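Local atomic coordinates of HIAXHD3 (Humicola insolens, PDB entry 3ZXK), a protein that hydrolyses alpha-L-arabinofuranosyl side chains, probably those of xylans, as an exo-acting family GH43 glycoside hydrolase into which endo-xylanase activity has been engineered. Residues A407-V412 with G511-S516; G411-G416 with R420-D425; V277-W282 with T300-P305; I252-A255 with T259-Y262. All coordinates share one frame; numbering follows the deposited sequence. Where two conformers were deposited one is given.

Contact 1: A407-V412 with G511-S516; sequences AAYIGV and GVFNFS
Phe-513 drives the end of its ring into the face of Tyr-409, a T-shaped (edge-to-face) pair that carries this contact between two strands whose backbones never meet. The nearest alpha carbons, CA of Tyr-409 and CA of Gly-511, are 9.1 Å apart, and the rings bridge that gap. The ring centroids of Tyr-409 and Phe-513 lie 4.5 Å apart with the planes inclined at 58°, short of a perpendicular T. Phe-513 CZ is the leading atom. It hangs 3.3 Å above the Tyr-409 ring plane, over its centre, and comes within 3.5 Å of Tyr-409 CD1. Behind it, Phe-513 CE1 leans over the base of the tyrosine, 3.6 Å from Tyr-409 CG, so one aromatic edge follows the phenol from its centre back toward CB.

The first torsions are nearly equal, chi1 being 69° for Tyr-409 and 67° for Phe-513, and each swings its ring off its own strand toward the other. At the far end of the tyrosine, its hydroxyl is hydrogen-bonded to NE1 of Trp-413, which anchors the ring that receives Phe-513.

The pair illustrates how aromatic residues on one face of a beta-sheet can reach over an intervening strand. Strand 396-403 runs between strands 406-415 and 509-516 in the C-terminal beta-sandwich, and its Val-401 touches both rings. Leu-365 and Thr-371 from loops pack on Phe-513. Ala-408 and Ile-410 point to the reverse face and meet strand 476-482 of the second sheet.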
loop_
_atom_site.group_PDB
_atom_site.type_symbol
_atom_site.label_atom_id
_atom_site.label_comp_id
_atom_site.label_asym_id
_atom_site.label_seq_id
_atom_site.Cartn_x
_atom_site.Cartn_y
_atom_site.Cartn_z
ATOM N N ALA A 407 -12.731 -13.578 1.147
ATOM C CA ALA A 407 -12.762 -13.196 -0.267
ATOM C C ALA A 407 -13.939 -13.803 -1.047
ATOM O O ALA A 407 -14.556 -14.761 -0.624
ATOM C CB ALA A 407 -11.440 -13.584 -0.909
ATOM N N ALA A 408 -14.202 -13.273 -2.238
ATOM C CA ALA A 408 -15.224 -13.804 -3.140
ATOM C C ALA A 408 -14.797 -13.394 -4.520
ATOM O O ALA A 408 -14.038 -12.417 -4.682
ATOM C CB ALA A 408 -16.615 -13.221 -2.834
ATOM N N TYR A 409 -15.304 -14.100 -5.525
ATOM C CA TYR A 409 -14.981 -13.782 -6.897
ATOM C C TYR A 409 -16.092 -14.126 -7.872
ATOM O O TYR A 409 -16.986 -14.912 -7.540
ATOM C CB TYR A 409 -13.676 -14.429 -7.333
ATOM C CG TYR A 409 -13.594 -15.940 -7.506
ATOM C CD1 TYR A 409 -14.216 -16.592 -8.602
ATOM C CD2 TYR A 409 -12.812 -16.717 -6.647
ATOM C CE1 TYR A 409 -14.070 -17.960 -8.810
ATOM C CE2 TYR A 409 -12.648 -18.083 -6.845
ATOM C CZ TYR A 409 -13.305 -18.700 -7.922
ATOM O OH TYR A 409 -13.134 -20.026 -8.185
ATOM N N ILE A 410 -16.040 -13.496 -9.051
ATOM C CA ILE A 410 -16.850 -13.917 -10.179
ATOM C C ILE A 410 -15.835 -14.322 -11.256
ATOM O O ILE A 410 -14.803 -13.646 -11.453
ATOM C CB ILE A 410 -17.816 -12.819 -10.675
ATOM C CG1 ILE A 410 -18.755 -13.402 -11.743
ATOM C CG2 ILE A 410 -17.054 -11.581 -11.150
ATOM C CD1 ILE A 410 -19.922 -12.500 -12.083
ATOM N N GLY A 411 -16.069 -15.442 -11.919
ATOM C CA GLY A 411 -15.066 -15.919 -12.857
ATOM C C GLY A 411 -15.578 -17.001 -13.748
ATOM O O GLY A 411 -16.795 -17.223 -13.865
ATOM N N VAL A 412 -14.631 -17.652 -14.410
ATOM C CA VAL A 412 -14.937 -18.704 -15.365
ATOM C C VAL A 412 -14.249 -19.976 -14.905
ATOM O O VAL A 412 -13.070 -19.956 -14.519
ATOM C CB VAL A 412 -14.455 -18.355 -16.792
ATOM C CG1 VAL A 412 -14.755 -19.487 -17.800
ATOM C CG2 VAL A 412 -15.088 -17.052 -17.270
ATOM N N GLY A 511 -8.663 -7.833 -7.846
ATOM C CA GLY A 511 -7.639 -8.649 -8.458
ATOM C C GLY A 511 -8.117 -9.522 -9.580
ATOM O O GLY A 511 -9.312 -9.745 -9.751
ATOM N N VAL A 512 -7.153 -10.010 -10.359
ATOM C CA VAL A 512 -7.422 -10.982 -11.414
ATOM C C VAL A 512 -6.508 -12.184 -11.174
ATOM O O VAL A 512 -5.333 -12.018 -10.815
ATOM C CB VAL A 512 -7.262 -10.378 -12.832
ATOM C CG1 VAL A 512 -5.914 -9.697 -13.046
ATOM C CG2 VAL A 512 -7.578 -11.431 -13.894
ATOM N N PHE A 513 -7.067 -13.381 -11.308
ATOM C CA PHE A 513 -6.337 -14.627 -11.028
ATOM C C PHE A 513 -6.545 -15.635 -12.143
ATOM O O PHE A 513 -7.499 -15.543 -12.923
ATOM C CB PHE A 513 -6.797 -15.227 -9.698
ATOM C CG PHE A 513 -8.242 -15.715 -9.699
ATOM C CD1 PHE A 513 -9.287 -14.833 -9.404
ATOM C CD2 PHE A 513 -8.556 -17.038 -10.032
ATOM C CE1 PHE A 513 -10.604 -15.273 -9.408
ATOM C CE2 PHE A 513 -9.865 -17.480 -10.011
ATOM C CZ PHE A 513 -10.889 -16.589 -9.732
ATOM N N ASN A 514 -5.674 -16.622 -12.173
ATOM C CA ASN A 514 -5.801 -17.735 -13.092
ATOM C C ASN A 514 -4.949 -18.876 -12.531
ATOM O O ASN A 514 -3.745 -18.734 -12.370
ATOM C CB ASN A 514 -5.340 -17.342 -14.493
ATOM C CG ASN A 514 -5.578 -18.452 -15.489
ATOM O OD1 ASN A 514 -6.460 -19.290 -15.277
ATOM N ND2 ASN A 514 -4.810 -18.460 -16.567
ATOM N N PHE A 515 -5.599 -19.984 -12.167
ATOM C CA PHE A 515 -4.880 -21.170 -11.688
ATOM C C PHE A 515 -5.565 -22.429 -12.186
ATOM O O PHE A 515 -6.641 -22.355 -12.806
ATOM C CB PHE A 515 -4.713 -21.175 -10.152
ATOM C CG PHE A 515 -5.999 -21.260 -9.377
ATOM C CD1 PHE A 515 -6.700 -20.101 -9.032
ATOM C CD2 PHE A 515 -6.503 -22.482 -8.968
ATOM C CE1 PHE A 515 -7.891 -20.171 -8.318
ATOM C CE2 PHE A 515 -7.700 -22.563 -8.257
ATOM C CZ PHE A 515 -8.391 -21.412 -7.912
ATOM N N SER A 516 -4.942 -23.581 -11.936
ATOM C CA SER A 516 -5.599 -24.820 -12.337
ATOM C C SER A 516 -5.718 -25.823 -11.234
ATOM O O SER A 516 -4.933 -25.872 -10.294
ATOM C CB SER A 516 -4.950 -25.480 -13.553
ATOM O OG SER A 516 -5.726 -26.606 -13.987
#

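Contact 2: G411-G416 with R420-D425; sequences GVWKQG and RIVMVD
Trp-413 and Val-422 meet diagonally across a beta hairpin, with Val-422 CG2 held over the five-membered ring of the indole in a CH-pi contact. The methyl carbon CG2 of Val-422 is 3.5 Å from that ring's centroid and 14° off its normal. Farther along the indole, Val-424 CG2 approaches Trp-413 CZ2 at 3.8 Å.

At the other end of the pairing, Arg-420 NH1 gives a 3.0 Å hydrogen bond to Gln-415 OE1. The oxygen lies in the guanidinium plane, but the bond is bent, with 148° at the hydrogen, and the donor stands 57° out of the amide plane, so the geometry is modest.

Four backbone hydrogen bonds set this register: Gly-411 and Val-422 exchange two, as do Trp-413 and Arg-420. Between them Val-412 and Ile-421 form a non-hydrogen-bonded pair facing the other side of the sheet. In the second shell, Asn-445 OD1 accepts from Arg-420 NE, and Arg-397 makes a cation-pi contact with Trp-413. Strands 396-403 and 436-448 flank the hairpin in its sheet, while Leu-492 of strand 490-497 packs against Ile-421 from the opposing sheet.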
loop_
_atom_site.group_PDB
_atom_site.type_symbol
_atom_site.label_atom_id
_atom_site.label_comp_id
_atom_site.label_asym_id
_atom_site.label_seq_id
_atom_site.Cartn_x
_atom_site.Cartn_y
_atom_site.Cartn_z
ATOM N N GLY A 411 -16.069 -15.442 -11.919
ATOM C CA GLY A 411 -15.066 -15.919 -12.857
ATOM C C GLY A 411 -15.578 -17.001 -13.748
ATOM O O GLY A 411 -16.795 -17.223 -13.865
ATOM N N VAL A 412 -14.631 -17.652 -14.410
ATOM C CA VAL A 412 -14.937 -18.704 -15.365
ATOM C C VAL A 412 -14.249 -19.976 -14.905
ATOM O O VAL A 412 -13.070 -19.956 -14.519
ATOM C CB VAL A 412 -14.455 -18.355 -16.792
ATOM C CG1 VAL A 412 -14.755 -19.487 -17.800
ATOM C CG2 VAL A 412 -15.088 -17.052 -17.270
ATOM N N TRP A 413 -15.027 -21.051 -14.866
ATOM C CA TRP A 413 -14.522 -22.409 -14.630
ATOM C C TRP A 413 -14.609 -23.178 -15.932
ATOM O O TRP A 413 -15.678 -23.251 -16.575
ATOM C CB TRP A 413 -15.335 -23.131 -13.542
ATOM C CG TRP A 413 -15.023 -22.684 -12.145
ATOM C CD1 TRP A 413 -14.317 -21.568 -11.745
ATOM C CD2 TRP A 413 -15.390 -23.385 -10.939
ATOM N NE1 TRP A 413 -14.230 -21.516 -10.384
ATOM C CE2 TRP A 413 -14.860 -22.603 -9.832
ATOM C CE3 TRP A 413 -16.092 -24.557 -10.678
ATOM C CZ2 TRP A 413 -15.019 -23.012 -8.503
ATOM C CZ3 TRP A 413 -16.248 -24.969 -9.357
ATOM C CH2 TRP A 413 -15.729 -24.215 -8.295
ATOM N N LYS A 414 -13.476 -23.729 -16.338
ATOM C CA LYS A 414 -13.400 -24.633 -17.498
ATOM C C LYS A 414 -13.359 -26.080 -16.964
ATOM O O LYS A 414 -12.434 -26.458 -16.254
ATOM C CB LYS A 414 -12.152 -24.323 -18.358
ATOM C CG LYS A 414 -12.101 -25.093 -19.692
ATOM C CD LYS A 414 -13.073 -24.520 -20.723
ATOM C CE LYS A 414 -12.957 -25.215 -22.062
ATOM N NZ LYS A 414 -11.666 -24.865 -22.700
ATOM N N GLN A 415 -14.391 -26.863 -17.262
ATOM C CA GLN A 415 -14.413 -28.289 -16.912
ATOM C C GLN A 415 -14.691 -29.073 -18.171
ATOM O O GLN A 415 -15.712 -28.863 -18.821
ATOM C CB GLN A 415 -15.417 -28.581 -15.775
ATOM C CG GLN A 415 -15.150 -27.766 -14.496
ATOM C CD GLN A 415 -16.283 -27.857 -13.496
ATOM O OE1 GLN A 415 -17.463 -28.003 -13.853
ATOM N NE2 GLN A 415 -15.935 -27.797 -12.237
ATOM N N GLY A 416 -13.772 -29.960 -18.539
ATOM C CA GLY A 416 -13.879 -30.635 -19.834
ATOM C C GLY A 416 -13.949 -29.593 -20.930
ATOM O O GLY A 416 -13.095 -28.673 -21.015
ATOM N N ARG A 420 -17.979 -21.991 -18.055
ATOM C CA ARG A 420 -19.130 -21.298 -17.525
ATOM C C ARG A 420 -18.748 -20.290 -16.471
ATOM O O ARG A 420 -17.717 -20.417 -15.781
ATOM C CB ARG A 420 -20.146 -22.274 -16.969
ATOM C CG ARG A 420 -19.815 -22.786 -15.593
ATOM C CD ARG A 420 -20.971 -23.587 -15.056
ATOM N NE ARG A 420 -20.845 -23.908 -13.645
ATOM C CZ ARG A 420 -20.103 -24.895 -13.153
ATOM N NH1 ARG A 420 -19.351 -25.677 -13.944
ATOM N NH2 ARG A 420 -20.115 -25.102 -11.853
ATOM N N ILE A 421 -19.601 -19.294 -16.345
ATOM C CA ILE A 421 -19.426 -18.271 -15.325
ATOM C C ILE A 421 -19.939 -18.771 -13.988
ATOM O O ILE A 421 -20.983 -19.412 -13.935
ATOM C CB ILE A 421 -20.152 -16.970 -15.727
ATOM C CG1 ILE A 421 -19.646 -16.540 -17.099
ATOM C CG2 ILE A 421 -19.930 -15.856 -14.714
ATOM C CD1 ILE A 421 -20.485 -15.487 -17.764
ATOM N N VAL A 422 -19.175 -18.505 -12.931
ATOM C CA VAL A 422 -19.539 -18.841 -11.556
ATOM C C VAL A 422 -19.259 -17.657 -10.631
ATOM O O VAL A 422 -18.388 -16.808 -10.924
ATOM C CB VAL A 422 -18.764 -20.091 -11.030
ATOM C CG1 VAL A 422 -19.125 -21.348 -11.824
ATOM C CG2 VAL A 422 -17.257 -19.851 -11.073
ATOM N N MET A 423 -19.995 -17.594 -9.528
ATOM C CA MET A 423 -19.661 -16.696 -8.436
ATOM C C MET A 423 -19.361 -17.583 -7.227
ATOM O O MET A 423 -20.171 -18.417 -6.883
ATOM C CB MET A 423 -20.813 -15.686 -8.189
ATOM C CG MET A 423 -20.511 -14.634 -7.138
ATOM S SD MET A 423 -20.817 -15.220 -5.453
ATOM C CE MET A 423 -20.422 -13.801 -4.416
ATOM N N VAL A 424 -18.182 -17.396 -6.628
ATOM C CA VAL A 424 -17.661 -18.175 -5.510
ATOM C C VAL A 424 -17.491 -17.287 -4.273
ATOM O O VAL A 424 -16.931 -16.164 -4.343
ATOM C CB VAL A 424 -16.305 -18.819 -5.906
ATOM C CG1 VAL A 424 -15.554 -19.414 -4.706
ATOM C CG2 VAL A 424 -16.503 -19.832 -7.034
ATOM N N ASP A 425 -17.952 -17.781 -3.123
ATOM C CA ASP A 425 -17.745 -17.056 -1.886
ATOM C C ASP A 425 -17.185 -17.990 -0.817
ATOM O O ASP A 425 -16.782 -19.105 -1.125
ATOM C CB ASP A 425 -19.032 -16.310 -1.457
ATOM C CG ASP A 425 -20.187 -17.242 -1.101
ATOM O OD1 ASP A 425 -20.058 -18.486 -1.098
ATOM O OD2 ASP A 425 -21.271 -16.694 -0.768
#

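Contact 3: V277-W282 with T300-P305; sequences VAPLRW and TSYPIP
Tyr-302 packs its ring against Pro-279 and Ala-278, joining segment 300-305 to strand 273-282 of a four-stranded antiparallel blade in the five-bladed beta-propeller that GH43 enzymes share. No hydrogen bond links the two segments. The strand segments 277-282 and 301-303 run at 49° to each other, and the Tyr-302 ring makes the join.

At Thr-300 the backbone is hydrogen-bonded to Asn-10; the side-chain oxygen of that same asparagine accepts from Val-277 N and so ties both segments to the N-terminal region. Strand 301-303 continues this link by pairing with strand 7-9. Next comes Tyr-302, whose CG stands anti to the carbonyl carbon (chi1 -76°), which brings the ring to Val-277, Ala-278 and Pro-279. Its hydroxyl accepts a hydrogen bond from Gly-299 N, which holds the far end of the phenol. Ala-278 CB lies 3.8 Å from Tyr-302 CE2, and the carbonyl oxygen of Val-277 sits 3.5 Å from Tyr-302 CD2. Past the strand, Pro-305 turns toward the blade and packs on Phe-8 and His-261.

The closest touch is a CH-pi contact from the proline ring: Pro-279 CD rests over the centre of the Tyr-302 face, 3.3 Å from its centroid and 12° off the normal.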
loop_
_atom_site.group_PDB
_atom_site.type_symbol
_atom_site.label_atom_id
_atom_site.label_comp_id
_atom_site.label_asym_id
_atom_site.label_seq_id
_atom_site.Cartn_x
_atom_site.Cartn_y
_atom_site.Cartn_z
ATOM N N VAL A 277 -4.497 14.939 6.462
ATOM C CA VAL A 277 -3.500 16.017 6.606
ATOM C C VAL A 277 -4.068 17.146 7.469
ATOM O O VAL A 277 -5.227 17.536 7.307
ATOM C CB VAL A 277 -3.080 16.566 5.216
ATOM C CG1 VAL A 277 -2.012 17.647 5.360
ATOM C CG2 VAL A 277 -2.513 15.434 4.353
ATOM N N ALA A 278 -3.266 17.614 8.420
ATOM C CA ALA A 278 -3.567 18.854 9.181
ATOM C C ALA A 278 -2.346 19.793 9.248
ATOM O O ALA A 278 -1.219 19.340 9.274
ATOM C CB ALA A 278 -4.045 18.516 10.578
ATOM N N PRO A 279 -2.579 21.100 9.324
ATOM C CA PRO A 279 -1.457 21.997 9.590
ATOM C C PRO A 279 -0.929 21.856 11.024
ATOM O O PRO A 279 -1.669 21.451 11.948
ATOM C CB PRO A 279 -2.057 23.394 9.413
ATOM C CG PRO A 279 -3.462 23.181 8.947
ATOM C CD PRO A 279 -3.867 21.804 9.372
ATOM N N LEU A 280 0.360 22.152 11.179
ATOM C CA LEU A 280 1.008 22.310 12.478
ATOM C C LEU A 280 1.354 23.761 12.765
ATOM O O LEU A 280 1.640 24.515 11.860
ATOM C CB LEU A 280 2.315 21.527 12.477
ATOM C CG LEU A 280 2.215 20.017 12.436
ATOM C CD1 LEU A 280 3.611 19.447 12.256
ATOM C CD2 LEU A 280 1.568 19.458 13.696
ATOM N N ARG A 281 1.330 24.140 14.040
ATOM C CA ARG A 281 1.966 25.378 14.486
ATOM C C ARG A 281 3.103 24.973 15.429
ATOM O O ARG A 281 3.122 23.867 15.967
ATOM C CB ARG A 281 0.962 26.296 15.203
ATOM C CG ARG A 281 0.335 25.665 16.426
ATOM C CD ARG A 281 -0.645 26.579 17.151
ATOM N NE ARG A 281 -1.254 25.818 18.234
ATOM C CZ ARG A 281 -2.495 25.332 18.220
ATOM N NH1 ARG A 281 -3.307 25.580 17.195
ATOM N NH2 ARG A 281 -2.939 24.628 19.253
ATOM N N TRP A 282 4.072 25.850 15.594
ATOM C CA TRP A 282 5.154 25.614 16.531
ATOM C C TRP A 282 4.976 26.504 17.721
ATOM O O TRP A 282 4.686 27.693 17.576
ATOM C CB TRP A 282 6.484 25.870 15.845
ATOM C CG TRP A 282 6.803 24.765 14.868
ATOM C CD1 TRP A 282 6.396 24.640 13.541
ATOM C CD2 TRP A 282 7.539 23.549 15.165
ATOM N NE1 TRP A 282 6.872 23.472 12.996
ATOM C CE2 TRP A 282 7.572 22.768 13.924
ATOM C CE3 TRP A 282 8.200 23.066 16.293
ATOM C CZ2 TRP A 282 8.217 21.543 13.848
ATOM C CZ3 TRP A 282 8.846 21.832 16.205
ATOM C CH2 TRP A 282 8.864 21.099 15.001
ATOM N N THR A 300 -12.125 18.641 8.668
ATOM C CA THR A 300 -12.503 18.021 7.395
ATOM C C THR A 300 -11.926 18.777 6.192
ATOM O O THR A 300 -11.684 18.192 5.132
ATOM C CB THR A 300 -14.037 17.899 7.282
ATOM O OG1 THR A 300 -14.608 19.197 7.387
ATOM C CG2 THR A 300 -14.588 17.030 8.412
ATOM N N SER A 301 -11.676 20.074 6.371
ATOM C CA SER A 301 -11.013 20.875 5.328
ATOM C C SER A 301 -10.040 21.864 5.917
ATOM O O SER A 301 -10.244 22.398 7.015
ATOM C CB SER A 301 -12.026 21.624 4.449
ATOM O OG SER A 301 -12.672 22.615 5.201
ATOM N N TYR A 302 -8.989 22.132 5.155
ATOM C CA TYR A 302 -7.966 23.083 5.550
ATOM C C TYR A 302 -7.458 23.846 4.325
ATOM O O TYR A 302 -7.682 23.413 3.186
ATOM C CB TYR A 302 -6.797 22.320 6.157
ATOM C CG TYR A 302 -6.994 21.813 7.557
ATOM C CD1 TYR A 302 -7.003 22.690 8.654
ATOM C CD2 TYR A 302 -7.072 20.448 7.805
ATOM C CE1 TYR A 302 -7.151 22.208 9.958
ATOM C CE2 TYR A 302 -7.193 19.954 9.105
ATOM C CZ TYR A 302 -7.243 20.838 10.177
ATOM O OH TYR A 302 -7.348 20.359 11.470
ATOM N N PRO A 303 -6.745 24.972 4.543
ATOM C CA PRO A 303 -6.105 25.646 3.402
ATOM C C PRO A 303 -5.111 24.728 2.670
ATOM O O PRO A 303 -4.466 23.865 3.273
ATOM C CB PRO A 303 -5.352 26.809 4.049
ATOM C CG PRO A 303 -6.114 27.078 5.328
ATOM C CD PRO A 303 -6.535 25.702 5.812
ATOM N N ILE A 304 -4.987 24.937 1.373
ATOM C CA ILE A 304 -4.115 24.105 0.569
ATOM C C ILE A 304 -2.652 24.340 1.017
ATOM O O ILE A 304 -2.234 25.460 1.216
ATOM C CB ILE A 304 -4.344 24.368 -0.953
ATOM C CG1 ILE A 304 -3.743 23.238 -1.795
ATOM C CG2 ILE A 304 -3.873 25.770 -1.350
ATOM C CD1 ILE A 304 -4.549 21.966 -1.749
ATOM N N PRO A 305 -1.867 23.272 1.213
ATOM C CA PRO A 305 -0.509 23.504 1.756
ATOM C C PRO A 305 0.432 24.234 0.804
ATOM O O PRO A 305 1.371 24.893 1.254
ATOM C CB PRO A 305 -0.012 22.080 2.063
ATOM C CG PRO A 305 -1.298 21.299 2.309
ATOM C CD PRO A 305 -2.268 21.858 1.296
#

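Contact 4: I252-A255 with T259-Y262; sequences IVDA and TWHY
Ala-255 N donates to Thr-259 O over 2.8 Å at an almost straight 178°, closing the turn end of a beta hairpin. Further in, Val-253 and His-261 exchange two backbone bonds, Val-253 N to His-261 O at 3.0 Å and His-261 N to Val-253 O at 2.9 Å. On the face that carries Val-253, the imidazole of His-261 reaches along its own strand and donates from NE2 to Thr-259 OG1 at 3.2 Å, with the acceptor 25° out of the ring plane.

The opposite face carries Trp-260 and Tyr-262 with Ile-252 and Asp-254. Asp-254 and Trp-260 run alongside each other in the same direction, and Asp-254 CB sits over the six-membered ring, 3.8 Å from its centroid. Ile-252 puts CD1 3.8 Å from Trp-260 CZ3, while its other branch, CG2, packs 3.9 Å from Tyr-262 CD1. A chi1 of 60° sends the longer branch toward the indole.

Asp-254 thus lends its methylene to the indole while OD2 forms a salt bridge with Arg-24. Tyr-262 OH bonds to the backbone O of Gln-249, which lines the glycan pocket, and may help to place it. The Thr-259 hydroxyl, bonded to both His-261 NE2 and Asp-257 of the turn, probably fixes the rotation of the imidazole.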
loop_
_atom_site.group_PDB
_atom_site.type_symbol
_atom_site.label_atom_id
_atom_site.label_comp_id
_atom_site.label_asym_id
_atom_site.label_seq_id
_atom_site.Cartn_x
_atom_site.Cartn_y
_atom_site.Cartn_z
ATOM N N ILE A 252 5.649 14.097 9.785
ATOM C CA ILE A 252 5.493 15.527 9.563
ATOM C C ILE A 252 6.426 15.985 8.454
ATOM O O ILE A 252 7.463 15.365 8.205
ATOM C CB ILE A 252 5.706 16.355 10.853
ATOM C CG1 ILE A 252 7.112 16.146 11.435
ATOM C CG2 ILE A 252 4.611 15.995 11.878
ATOM C CD1 ILE A 252 7.482 17.154 12.516
ATOM N N VAL A 253 6.067 17.084 7.785
ATOM C CA VAL A 253 6.802 17.529 6.610
ATOM C C VAL A 253 6.598 19.028 6.427
ATOM O O VAL A 253 5.520 19.557 6.756
ATOM C CB VAL A 253 6.411 16.729 5.352
ATOM C CG1 VAL A 253 4.910 16.894 4.995
ATOM C CG2 VAL A 253 7.299 17.132 4.180
ATOM N N ASP A 254 7.634 19.694 5.932
ATOM C CA ASP A 254 7.626 21.126 5.696
ATOM C C ASP A 254 7.261 21.393 4.240
ATOM O O ASP A 254 7.757 20.713 3.336
ATOM C CB ASP A 254 8.999 21.749 6.000
ATOM C CG ASP A 254 10.183 21.054 5.273
ATOM O OD1 ASP A 254 10.370 19.814 5.423
ATOM O OD2 ASP A 254 10.995 21.757 4.636
ATOM N N ALA A 255 6.392 22.370 4.016
ATOM C CA ALA A 255 6.125 22.853 2.652
ATOM C C ALA A 255 7.186 23.883 2.251
ATOM O O ALA A 255 7.951 24.372 3.102
ATOM C CB ALA A 255 4.718 23.440 2.559
ATOM N N THR A 259 5.926 26.190 6.287
ATOM C CA THR A 259 4.861 25.731 7.170
ATOM C C THR A 259 4.888 24.213 7.223
ATOM O O THR A 259 5.116 23.544 6.200
ATOM C CB THR A 259 3.459 26.168 6.691
ATOM O OG1 THR A 259 3.227 25.670 5.360
ATOM C CG2 THR A 259 3.315 27.682 6.719
ATOM N N TRP A 260 4.636 23.674 8.406
ATOM C CA TRP A 260 4.660 22.237 8.622
ATOM C C TRP A 260 3.292 21.616 8.652
ATOM O O TRP A 260 2.314 22.268 8.985
ATOM C CB TRP A 260 5.376 21.934 9.924
ATOM C CG TRP A 260 6.857 22.106 9.813
ATOM C CD1 TRP A 260 7.600 23.295 9.788
ATOM C CD2 TRP A 260 7.825 21.036 9.666
ATOM N NE1 TRP A 260 8.928 23.016 9.677
ATOM C CE2 TRP A 260 9.137 21.682 9.580
ATOM C CE3 TRP A 260 7.742 19.650 9.605
ATOM C CZ2 TRP A 260 10.311 20.951 9.448
ATOM C CZ3 TRP A 260 8.925 18.914 9.467
ATOM C CH2 TRP A 260 10.184 19.558 9.393
ATOM N N HIS A 261 3.225 20.342 8.289
ATOM C CA HIS A 261 1.964 19.599 8.202
ATOM C C HIS A 261 2.139 18.221 8.787
ATOM O O HIS A 261 3.216 17.606 8.674
ATOM C CB HIS A 261 1.524 19.541 6.743
ATOM C CG HIS A 261 1.304 20.907 6.151
ATOM N ND1 HIS A 261 0.100 21.511 6.154
ATOM C CD2 HIS A 261 2.211 21.828 5.622
ATOM C CE1 HIS A 261 0.216 22.749 5.610
ATOM N NE2 HIS A 261 1.513 22.943 5.288
ATOM N N TYR A 262 1.090 17.712 9.420
ATOM C CA TYR A 262 1.123 16.350 9.975
ATOM C C TYR A 262 0.280 15.472 9.021
ATOM O O TYR A 262 -0.910 15.774 8.753
ATOM C CB TYR A 262 0.602 16.348 11.429
ATOM C CG TYR A 262 0.502 14.980 12.078
ATOM C CD1 TYR A 262 1.363 13.930 11.712
ATOM C CD2 TYR A 262 -0.471 14.719 13.050
ATOM C CE1 TYR A 262 1.267 12.679 12.299
ATOM C CE2 TYR A 262 -0.584 13.482 13.623
ATOM C CZ TYR A 262 0.257 12.460 13.238
ATOM O OH TYR A 262 0.100 11.231 13.846
#

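How the contacts relate
From the N terminus, contact 4 comes first, closing the short turn between strands 250-254 and 260-267. Contact 3 follows in series, fastening the next strand of that blade to segment 300-305 across 17 residues that include the outer strand 288-290. The two are 9 Å apart between centres and joined directly, since Tyr-262 and Trp-260 bond through their backbones to Ala-278 and Leu-280. Across the molecule, contact 2 starts from the stretch that opens contact 1, shares Gly-411 and Val-412 with it, and closes long before contact 1 does at 511-516. Contact centres in the two domains are about 42 to 51 Å apart: one pair builds a propeller blade and fastens it to 300-305, the other stitches one sheet of the sandwich.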